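Local atomic coordinates of sensor protein (Haloarcula marismortui ATCC 43049, PDB entry 3BWL), a protein that probably acts as a sensor histidine kinase, passing phosphate from ATP to a protein histidine, and is seen here as its PAS domain alone. Residues Asp66-Ala71 against Lys88-Tyr93; Cys40-Arg45 against Glu56-Ser61; Val105-Phe110 against Phe118-Arg123. All blocks are in the same frame, centred on the assembly; numbering follows the deposited sequence.

How the contacts relate
All three contacts belong to one PAS domain and reach the same antiparallel sheet. Contact 3 is its core: two neighbouring strands, 100-112 and 115-124, held by backbone bonds and lined with buried side chains. Contact 1 sits nearer the surface, where a loop meets the outermost strand 86-94; a buried carboxylate and a backbone bond do the polar work, and exposed Leu67 and selenomethionine Met68 lie at its margin. Contacts 1 and 3 share the indole ligand and touch through the Tyr93 OH to Ser122 OG hydrogen bond and the Phe89 to Val105 backbone pairing. Contact 2, at the sheet's other outermost strand 39-42, is a small, mainly apolar meeting with no hydrogen bond across it.

Contact 1. Residues Asp66-Ala71 against Lys88-Tyr93; sequences DLMFDA and KFEGLY. With I3A (1H-indole-3-carbaldehyde), chain F.
The indole pocket of this PAS domain is closed here by the loop before helix 71-79, which lies against the outermost strand 86-94 with Asp66 facing Tyr93 in a single backbone bridge. The Asp66 carboxylate accepts three N-H groups. Its OD1 takes the Leu92 N-H at 2.9 Å, almost straight (170°), and also the Met68 N-H of its own loop, an Asx turn; these two donors arrive from opposite faces of the carboxylate. OD2 accepts the indole N-H, with I3A N 2.7 Å from Asp66 OD2. Leu67 N bonds to Leu92 O at 2.8 Å, so both polar atoms of the Leu92 backbone are used.

Swung away from its own backbone N (chi1 -166°), the Asp66 carboxylate passes close over Gly91, which has no side chain to obstruct it. Outside, the selenomethionine Met68 bends at its selenium so that CE comes 3.5 Å from Glu90 OE2. Inside, Phe69 lays one face over I3A C7, while Glu90 O meets its ring edge near CE2. Phe69 and Phe89 meet obliquely, planes 60° apart. Tyr93 OH, hydrogen-bonded to Ser122 OG, comes 3.2 Å from I3A C2.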
loop_
_atom_site.group_PDB
_atom_site.type_symbol
_atom_site.label_atom_id
_atom_site.label_comp_id
_atom_site.label_asym_id
_atom_site.label_seq_id
_atom_site.Cartn_x
_atom_site.Cartn_y
_atom_site.Cartn_z
ATOM N N ASP A 66 -9.574 -6.656 16.345
ATOM C CA ASP A 66 -10.783 -6.759 15.532
ATOM C C ASP A 66 -11.893 -7.397 16.348
ATOM O O ASP A 66 -11.806 -8.580 16.717
ATOM C CB ASP A 66 -10.515 -7.621 14.293
ATOM C CG ASP A 66 -11.613 -7.467 13.260
ATOM O OD1 ASP A 66 -12.781 -7.154 13.651
ATOM O OD2 ASP A 66 -11.325 -7.644 12.052
ATOM N N LEU A 67 -12.862 -6.578 16.733
ATOM C CA LEU A 67 -14.036 -7.015 17.507
ATOM C C LEU A 67 -14.961 -8.009 16.823
ATOM O O LEU A 67 -15.850 -8.581 17.492
ATOM C CB LEU A 67 -14.864 -5.792 17.878
ATOM C CG LEU A 67 -14.218 -4.758 18.808
ATOM C CD1 LEU A 67 -15.072 -3.479 18.835
ATOM C CD2 LEU A 67 -13.986 -5.271 20.222
HETATM N N MSE A 68 -14.782 -8.202 15.520
HETATM C CA MSE A 68 -15.615 -9.095 14.755
HETATM C C MSE A 68 -15.017 -10.510 14.612
HETATM O O MSE A 68 -15.664 -11.385 14.026
HETATM C CB MSE A 68 -15.894 -8.475 13.379
HETATM C CG MSE A 68 -17.235 -8.830 12.817
HETATM SE SE MSE A 68 -17.526 -7.831 11.167
HETATM C CE MSE A 68 -18.418 -6.296 11.851
ATOM N N PHE A 69 -13.818 -10.735 15.168
ATOM C CA PHE A 69 -13.125 -12.046 15.031
ATOM C C PHE A 69 -12.488 -12.442 16.343
ATOM O O PHE A 69 -11.639 -11.686 16.880
ATOM C CB PHE A 69 -11.997 -11.992 13.972
ATOM C CG PHE A 69 -12.481 -11.861 12.564
ATOM C CD1 PHE A 69 -12.426 -12.957 11.711
ATOM C CD2 PHE A 69 -12.967 -10.635 12.080
ATOM C CE1 PHE A 69 -12.830 -12.863 10.409
ATOM C CE2 PHE A 69 -13.416 -10.510 10.755
ATOM C CZ PHE A 69 -13.366 -11.652 9.913
ATOM N N ASP A 70 -12.820 -13.635 16.851
ATOM C CA ASP A 70 -12.031 -14.157 17.979
ATOM C C ASP A 70 -10.857 -14.990 17.453
ATOM O O ASP A 70 -10.680 -15.094 16.245
ATOM C CB ASP A 70 -12.879 -14.890 19.041
ATOM C CG ASP A 70 -13.531 -16.193 18.554
ATOM O OD1 ASP A 70 -13.224 -16.725 17.462
ATOM O OD2 ASP A 70 -14.399 -16.724 19.302
ATOM N N ALA A 71 -10.092 -15.591 18.344
ATOM C CA ALA A 71 -8.876 -16.285 17.895
ATOM C C ALA A 71 -9.231 -17.407 16.913
ATOM O O ALA A 71 -8.567 -17.580 15.885
ATOM C CB ALA A 71 -8.092 -16.832 19.093
ATOM N N LYS A 88 -11.665 -10.134 0.288
ATOM C CA LYS A 88 -12.149 -8.943 0.986
ATOM C C LYS A 88 -13.263 -9.324 1.978
ATOM O O LYS A 88 -14.159 -10.120 1.673
ATOM C CB LYS A 88 -12.709 -7.930 -0.017
ATOM C CG LYS A 88 -11.710 -7.453 -1.040
ATOM C CD LYS A 88 -12.228 -6.271 -1.817
ATOM C CE LYS A 88 -13.222 -6.686 -2.876
ATOM N NZ LYS A 88 -13.633 -5.494 -3.692
ATOM N N PHE A 89 -13.208 -8.756 3.174
ATOM C CA PHE A 89 -14.205 -9.038 4.192
ATOM C C PHE A 89 -14.233 -7.901 5.193
ATOM O O PHE A 89 -13.277 -7.131 5.304
ATOM C CB PHE A 89 -13.899 -10.352 4.941
ATOM C CG PHE A 89 -12.530 -10.366 5.615
ATOM C CD1 PHE A 89 -12.377 -9.931 6.931
ATOM C CD2 PHE A 89 -11.407 -10.822 4.922
ATOM C CE1 PHE A 89 -11.129 -9.936 7.539
ATOM C CE2 PHE A 89 -10.139 -10.838 5.518
ATOM C CZ PHE A 89 -10.002 -10.397 6.841
ATOM N N GLU A 90 -15.301 -7.857 5.976
ATOM C CA GLU A 90 -15.496 -6.779 6.920
ATOM C C GLU A 90 -14.886 -7.113 8.276
ATOM O O GLU A 90 -14.942 -8.258 8.735
ATOM C CB GLU A 90 -17.005 -6.476 7.035
ATOM C CG GLU A 90 -17.387 -5.511 8.142
ATOM C CD GLU A 90 -18.918 -5.322 8.309
ATOM O OE1 GLU A 90 -19.728 -6.088 7.736
ATOM O OE2 GLU A 90 -19.299 -4.379 9.049
ATOM N N GLY A 91 -14.330 -6.089 8.920
ATOM C CA GLY A 91 -13.868 -6.202 10.301
ATOM C C GLY A 91 -14.285 -4.959 11.054
ATOM O O GLY A 91 -14.880 -4.047 10.456
ATOM N N LEU A 92 -13.972 -4.922 12.333
ATOM C CA LEU A 92 -14.354 -3.789 13.177
ATOM C C LEU A 92 -13.256 -3.539 14.210
ATOM O O LEU A 92 -13.196 -4.220 15.249
ATOM C CB LEU A 92 -15.734 -4.021 13.856
ATOM C CG LEU A 92 -16.192 -2.897 14.780
ATOM C CD1 LEU A 92 -16.736 -1.704 13.954
ATOM C CD2 LEU A 92 -17.323 -3.465 15.702
ATOM N N TYR A 93 -12.359 -2.599 13.914
ATOM C CA TYR A 93 -11.251 -2.328 14.817
ATOM C C TYR A 93 -11.708 -1.544 16.042
ATOM O O TYR A 93 -12.582 -0.702 15.943
ATOM C CB TYR A 93 -10.151 -1.525 14.111
ATOM C CG TYR A 93 -9.378 -2.321 13.070
ATOM C CD1 TYR A 93 -8.836 -3.574 13.390
ATOM C CD2 TYR A 93 -9.139 -1.804 11.799
ATOM C CE1 TYR A 93 -8.107 -4.291 12.450
ATOM C CE2 TYR A 93 -8.403 -2.511 10.827
ATOM C CZ TYR A 93 -7.913 -3.766 11.165
ATOM O OH TYR A 93 -7.209 -4.477 10.235
HETATM O O I3A F . -4.962 -8.375 9.060
HETATM C "C3'" I3A F . -5.883 -7.688 9.490
HETATM C C3 I3A F . -7.178 -8.336 9.897
HETATM C C2 I3A F . -8.215 -7.556 10.476
HETATM N N I3A F . -9.187 -8.495 10.727
HETATM C C8 I3A F . -8.798 -9.752 10.371
HETATM C C9 I3A F . -7.506 -9.707 9.856
HETATM C C4 I3A F . -6.874 -10.879 9.390
HETATM C C5 I3A F . -7.555 -12.120 9.497
HETATM C C6 I3A F . -8.845 -12.174 10.051
HETATM C C7 I3A F . -9.466 -10.983 10.477
#

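Contact 2. Residues Cys40-Arg45 against Glu56-Ser61; sequences CEVNQR and EVLGRS
Leu58 and Val57 meet Val42 and the backbone of strand 39-42, and no hydrogen bond joins the two segments. Leu58 reaches with one methyl: CD2 lies 3.6 Å from Cys40 O and 3.7 Å from Glu41 CA, and touches Val42 CG2 at 4.1 Å. Val42 uses its other branch on Val57, CG1 to CG1 at 3.8 Å, so each of its methyls has its own partner. The Val57 branch that does this stands opposite its backbone N (chi1 177°) and points across to the strand.

Behind the two side chains the loop makes a type II turn from Val57 to Arg60, closed by Arg60 N to Val57 O at 3.1 Å. Gly59 takes a backbone shape that would press a side chain onto the preceding carbonyl. Backbone hydrogen bonds from Gly59 and Arg60 to Ile39 hold the turn beside the strand. From helix 44-50, Cys47 touches Val42 and Phe46 touches Val57. Glu41, a magnesium ligand in a crystal structure of this protein, points away from the loop and pairs with Arg18 of the second subunit. Cys40 and Glu41 both face Val32 in a classic beta bulge on 39-42, one of the two outermost strands of the PAS sheet.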
loop_
_atom_site.group_PDB
_atom_site.type_symbol
_atom_site.label_atom_id
_atom_site.label_comp_id
_atom_site.label_asym_id
_atom_site.label_seq_id
_atom_site.Cartn_x
_atom_site.Cartn_y
_atom_site.Cartn_z
ATOM N N CYS A 40 3.307 -8.987 12.586
ATOM C CA CYS A 40 4.738 -8.954 12.360
ATOM C C CYS A 40 5.247 -7.554 11.980
ATOM O O CYS A 40 6.379 -7.176 12.311
ATOM C CB CYS A 40 5.091 -9.922 11.236
ATOM S SG CYS A 40 4.857 -11.630 11.703
ATOM N N GLU A 41 4.428 -6.790 11.260
ATOM C CA GLU A 41 4.795 -5.455 10.849
ATOM C C GLU A 41 3.475 -4.705 10.697
ATOM O O GLU A 41 2.449 -5.314 10.355
ATOM C CB GLU A 41 5.490 -5.467 9.484
ATOM C CG GLU A 41 6.194 -4.174 9.068
ATOM C CD GLU A 41 7.222 -4.396 7.965
ATOM O OE1 GLU A 41 7.193 -5.472 7.292
ATOM O OE2 GLU A 41 8.073 -3.503 7.780
ATOM N N VAL A 42 3.549 -3.389 10.904
ATOM C CA VAL A 42 2.430 -2.459 10.713
ATOM C C VAL A 42 2.988 -1.152 10.171
ATOM O O VAL A 42 4.149 -0.797 10.471
ATOM C CB VAL A 42 1.656 -2.122 12.026
ATOM C CG1 VAL A 42 0.784 -3.306 12.501
ATOM C CG2 VAL A 42 2.608 -1.678 13.157
ATOM N N ASN A 43 2.203 -0.449 9.351
ATOM C CA ASN A 43 2.620 0.879 8.925
ATOM C C ASN A 43 2.146 1.956 9.911
ATOM O O ASN A 43 1.403 1.676 10.852
ATOM C CB ASN A 43 2.207 1.195 7.464
ATOM C CG ASN A 43 0.696 1.514 7.301
ATOM O OD1 ASN A 43 -0.147 1.184 8.157
ATOM N ND2 ASN A 43 0.363 2.152 6.182
ATOM N N GLN A 44 2.653 3.166 9.736
ATOM C CA GLN A 44 2.316 4.253 10.665
ATOM C C GLN A 44 0.816 4.538 10.619
ATOM O O GLN A 44 0.215 4.846 11.660
ATOM C CB GLN A 44 3.144 5.522 10.406
ATOM C CG GLN A 44 2.677 6.729 11.265
ATOM C CD GLN A 44 3.052 6.610 12.735
ATOM O OE1 GLN A 44 4.231 6.601 13.087
ATOM N NE2 GLN A 44 2.042 6.547 13.604
ATOM N N ARG A 45 0.204 4.388 9.430
ATOM C CA ARG A 45 -1.237 4.622 9.282
ATOM C C ARG A 45 -2.052 3.703 10.244
ATOM O O ARG A 45 -3.002 4.154 10.877
ATOM C CB ARG A 45 -1.683 4.443 7.823
ATOM C CG ARG A 45 -3.136 4.907 7.576
ATOM C CD ARG A 45 -3.326 6.403 7.649
ATOM N NE ARG A 45 -2.600 7.048 6.534
ATOM C CZ ARG A 45 -2.515 8.359 6.298
ATOM N NH1 ARG A 45 -3.103 9.232 7.091
ATOM N NH2 ARG A 45 -1.837 8.802 5.234
ATOM N N GLU A 56 2.991 -1.186 21.056
ATOM C CA GLU A 56 1.751 -1.704 21.677
ATOM C C GLU A 56 1.001 -2.668 20.742
ATOM O O GLU A 56 -0.023 -3.230 21.118
ATOM C CB GLU A 56 0.790 -0.542 22.035
ATOM C CG GLU A 56 1.292 0.470 23.093
ATOM C CD GLU A 56 0.303 1.626 23.385
ATOM O OE1 GLU A 56 0.058 2.500 22.507
ATOM O OE2 GLU A 56 -0.206 1.684 24.533
ATOM N N VAL A 57 1.495 -2.836 19.521
ATOM C CA VAL A 57 0.810 -3.611 18.494
ATOM C C VAL A 57 1.651 -4.796 18.022
ATOM O O VAL A 57 1.138 -5.877 17.896
ATOM C CB VAL A 57 0.476 -2.696 17.265
ATOM C CG1 VAL A 57 -0.175 -3.501 16.122
ATOM C CG2 VAL A 57 -0.467 -1.574 17.686
ATOM N N LEU A 58 2.931 -4.573 17.720
ATOM C CA LEU A 58 3.792 -5.652 17.243
ATOM C C LEU A 58 3.824 -6.819 18.233
ATOM O O LEU A 58 4.017 -6.629 19.449
ATOM C CB LEU A 58 5.228 -5.146 16.975
ATOM C CG LEU A 58 5.448 -4.195 15.783
ATOM C CD1 LEU A 58 6.919 -3.857 15.578
ATOM C CD2 LEU A 58 4.879 -4.802 14.507
ATOM N N GLY A 59 3.651 -8.019 17.712
ATOM C CA GLY A 59 3.740 -9.196 18.567
ATOM C C GLY A 59 2.415 -9.598 19.125
ATOM O O GLY A 59 2.268 -10.729 19.587
ATOM N N ARG A 60 1.437 -8.694 19.094
ATOM C CA ARG A 60 0.066 -9.036 19.501
ATOM C C ARG A 60 -0.642 -9.812 18.384
ATOM O O ARG A 60 -0.153 -9.868 17.239
ATOM C CB ARG A 60 -0.740 -7.774 19.815
ATOM C CG ARG A 60 -0.285 -6.982 21.033
ATOM C CD ARG A 60 -1.497 -6.579 21.839
ATOM N NE ARG A 60 -1.449 -5.208 22.330
ATOM C CZ ARG A 60 -2.482 -4.570 22.881
ATOM N NH1 ARG A 60 -3.654 -5.184 23.036
ATOM N NH2 ARG A 60 -2.338 -3.318 23.282
ATOM N N SER A 61 -1.796 -10.398 18.717
ATOM C CA SER A 61 -2.569 -11.139 17.728
ATOM C C SER A 61 -3.663 -10.227 17.169
ATOM O O SER A 61 -4.250 -9.381 17.886
ATOM C CB SER A 61 -3.158 -12.409 18.340
ATOM O OG SER A 61 -2.084 -13.184 18.884
#

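Contact 3. Residues Val105-Phe110 against Phe118-Arg123; sequences VHLLRF and FLAISR. With I3A (1H-indole-3-carbaldehyde), chain F.
Phe118 and Leu107 come together because their side chains leave the backbone differently: Phe118 CG stands opposite its carbonyl carbon (chi1 -69°), Leu107 CG opposite its own N, and Leu107 CD1 lies 3.8 Å from Phe118 CB. The same torsion carries the Phe118 ring across to Arg109. In one of the two modelled conformers of that arginine, CG rests over a face of the ring, toward its rim, in a CH-pi contact 4.2 Å from the centroid. The guanidinium detail is tentative: Phe118 CZ sits above the middle of its face, 3.4 Å from Arg109 CZ, with the planes 47° apart. In this conformer NH2 pairs with Asp116 and NH1 with Phe81 O.

The two strands that carry them run antiparallel. His106 and Ile121 form a hydrogen-bonded pair: His106 N gives a nearly straight bond (176°) to Ile121 O at 2.8 Å, and Ile121 N returns one to His106 O. Leu108 and Leu119 do likewise, while Val105-Ser122, Leu107-Ala120 and Arg109-Phe118 are the non-hydrogen-bonded pairs. On the ligand's face of the sheet Leu107 CD1 packs 3.7 Å from Ala120 CB, and Val105 CG1 touches the same methyl. Val105 CG2 lies 3.8 Å from I3A C2 and Leu107 CD2 beside C4 and C5 of its six-membered ring, a floor under the indole. Ala120 CB is unusually close to the aldehyde O of I3A, 3.0 Å. Toward the opposite face, Phe110 sets CE2 3.7 Å from Leu119 CB.

That second face meets the other copy of the protein: His106 ND1 bonds to Asp28 of the second subunit. In the PAS sheet 115-124 is the central strand, with 29-33 on its other side; 100-112 lies between it and 86-94, while Leu78 of helix 71-79 packs on Leu107 and Phe118.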
loop_
_atom_site.group_PDB
_atom_site.type_symbol
_atom_site.label_atom_id
_atom_site.label_comp_id
_atom_site.label_asym_id
_atom_site.label_seq_id
_atom_site.Cartn_x
_atom_site.Cartn_y
_atom_site.Cartn_z
ATOM N N VAL A 105 -11.269 -5.239 4.955
ATOM C CA VAL A 105 -9.906 -5.738 4.888
ATOM C C VAL A 105 -9.711 -6.441 3.565
ATOM O O VAL A 105 -10.559 -7.271 3.163
ATOM C CB VAL A 105 -9.630 -6.800 6.014
ATOM C CG1 VAL A 105 -8.204 -7.223 5.976
ATOM C CG2 VAL A 105 -9.936 -6.229 7.382
ATOM N N HIS A 106 -8.663 -6.065 2.838
ATOM C CA HIS A 106 -8.267 -6.852 1.649
ATOM C C HIS A 106 -7.021 -7.634 2.065
ATOM O O HIS A 106 -5.960 -7.050 2.289
ATOM C CB HIS A 106 -7.979 -5.920 0.429
ATOM C CG HIS A 106 -8.010 -6.614 -0.895
ATOM N ND1 HIS A 106 -7.900 -5.934 -2.089
ATOM C CD2 HIS A 106 -8.148 -7.927 -1.220
ATOM C CE1 HIS A 106 -7.968 -6.796 -3.098
ATOM N NE2 HIS A 106 -8.136 -8.011 -2.599
ATOM N N LEU A 107 -7.174 -8.976 2.171
ATOM C CA LEU A 107 -6.140 -9.790 2.722
ATOM C C LEU A 107 -5.506 -10.686 1.649
ATOM O O LEU A 107 -6.210 -11.270 0.811
ATOM C CB LEU A 107 -6.746 -10.661 3.827
ATOM C CG LEU A 107 -5.848 -11.605 4.632
ATOM C CD1 LEU A 107 -4.890 -10.779 5.466
ATOM C CD2 LEU A 107 -6.697 -12.424 5.586
ATOM N N LEU A 108 -4.181 -10.803 1.714
ATOM C CA LEU A 108 -3.400 -11.590 0.754
ATOM C C LEU A 108 -2.519 -12.574 1.495
ATOM O O LEU A 108 -1.871 -12.184 2.454
ATOM C CB LEU A 108 -2.468 -10.629 -0.028
ATOM C CG LEU A 108 -1.384 -11.274 -0.904
ATOM C CD1 LEU A 108 -1.970 -12.127 -2.081
ATOM C CD2 LEU A 108 -0.412 -10.238 -1.441
ATOM N N ARG A 109 -2.467 -13.846 1.068
ATOM C CA ARG A 109 -1.459 -14.767 1.588
ATOM C C ARG A 109 -0.355 -14.770 0.538
ATOM O O ARG A 109 -0.650 -14.897 -0.659
ATOM C CB ARG A 109 -2.015 -16.209 1.736
ATOM C CG ARG A 109 -0.944 -17.183 2.277
ATOM C CD ARG A 109 -1.516 -18.552 2.711
ATOM N NE ARG A 109 -0.817 -19.013 3.909
ATOM C CZ ARG A 109 -1.324 -19.805 4.855
ATOM N NH1 ARG A 109 -2.553 -20.300 4.757
ATOM N NH2 ARG A 109 -0.580 -20.109 5.905
ATOM N N PHE A 110 0.898 -14.611 0.960
ATOM C CA PHE A 110 2.004 -14.593 -0.022
ATOM C C PHE A 110 3.322 -14.910 0.620
ATOM O O PHE A 110 3.426 -14.999 1.851
ATOM C CB PHE A 110 2.060 -13.267 -0.788
ATOM C CG PHE A 110 2.685 -12.102 -0.018
ATOM C CD1 PHE A 110 3.616 -11.280 -0.648
ATOM C CD2 PHE A 110 2.340 -11.822 1.301
ATOM C CE1 PHE A 110 4.157 -10.182 0.028
ATOM C CE2 PHE A 110 2.890 -10.730 1.981
ATOM C CZ PHE A 110 3.788 -9.923 1.335
ATOM N N PHE A 118 0.830 -12.940 5.644
ATOM C CA PHE A 118 -0.388 -12.333 5.134
ATOM C C PHE A 118 -0.209 -10.804 5.159
ATOM O O PHE A 118 0.295 -10.250 6.134
ATOM C CB PHE A 118 -1.595 -12.671 6.017
ATOM C CG PHE A 118 -1.998 -14.117 5.938
ATOM C CD1 PHE A 118 -3.055 -14.487 5.124
ATOM C CD2 PHE A 118 -1.292 -15.100 6.641
ATOM C CE1 PHE A 118 -3.437 -15.830 5.010
ATOM C CE2 PHE A 118 -1.667 -16.491 6.537
ATOM C CZ PHE A 118 -2.741 -16.823 5.725
ATOM N N LEU A 119 -0.665 -10.154 4.103
ATOM C CA LEU A 119 -0.605 -8.699 3.985
ATOM C C LEU A 119 -2.046 -8.235 3.936
ATOM O O LEU A 119 -2.826 -8.675 3.070
ATOM C CB LEU A 119 0.117 -8.337 2.693
ATOM C CG LEU A 119 0.258 -6.868 2.299
ATOM C CD1 LEU A 119 0.858 -5.978 3.403
ATOM C CD2 LEU A 119 1.072 -6.792 0.953
ATOM N N ALA A 120 -2.398 -7.341 4.860
ATOM C CA ALA A 120 -3.768 -6.850 5.027
ATOM C C ALA A 120 -3.814 -5.349 4.831
ATOM O O ALA A 120 -3.111 -4.615 5.480
ATOM C CB ALA A 120 -4.314 -7.215 6.400
ATOM N N ILE A 121 -4.621 -4.925 3.878
ATOM C CA ILE A 121 -4.877 -3.508 3.660
ATOM C C ILE A 121 -6.316 -3.227 4.147
ATOM O O ILE A 121 -7.303 -3.742 3.588
ATOM C CB ILE A 121 -4.696 -3.108 2.145
ATOM C CG1 ILE A 121 -3.407 -3.705 1.536
ATOM C CG2 ILE A 121 -4.787 -1.606 1.976
ATOM C CD1 ILE A 121 -2.099 -3.368 2.225
ATOM N N SER A 122 -6.434 -2.432 5.193
ATOM C CA SER A 122 -7.758 -2.110 5.797
ATOM C C SER A 122 -8.222 -0.714 5.403
ATOM O O SER A 122 -7.477 0.273 5.567
ATOM C CB SER A 122 -7.694 -2.245 7.323
ATOM O OG SER A 122 -7.199 -3.550 7.698
ATOM N N ARG A 123 -9.423 -0.653 4.844
ATOM C CA ARG A 123 -10.019 0.601 4.402
ATOM C C ARG A 123 -11.199 0.964 5.316
ATOM O O ARG A 123 -12.120 0.173 5.472
ATOM C CB ARG A 123 -10.478 0.536 2.942
ATOM C CG ARG A 123 -11.055 1.844 2.558
ATOM C CD ARG A 123 -11.155 2.032 1.094
ATOM N NE ARG A 123 -9.810 2.036 0.492
ATOM C CZ ARG A 123 -9.637 2.235 -0.809
ATOM N NH1 ARG A 123 -10.733 2.455 -1.569
ATOM N NH2 ARG A 123 -8.413 2.219 -1.331
HETATM O O I3A F . -4.962 -8.375 9.060
HETATM C "C3'" I3A F . -5.883 -7.688 9.490
HETATM C C3 I3A F . -7.178 -8.336 9.897
HETATM C C2 I3A F . -8.215 -7.556 10.476
HETATM N N I3A F . -9.187 -8.495 10.727
HETATM C C8 I3A F . -8.798 -9.752 10.371
HETATM C C9 I3A F . -7.506 -9.707 9.856
HETATM C C4 I3A F . -6.874 -10.879 9.390
HETATM C C5 I3A F . -7.555 -12.120 9.497
HETATM C C6 I3A F . -8.845 -12.174 10.051
HETATM C C7 I3A F . -9.466 -10.983 10.477
#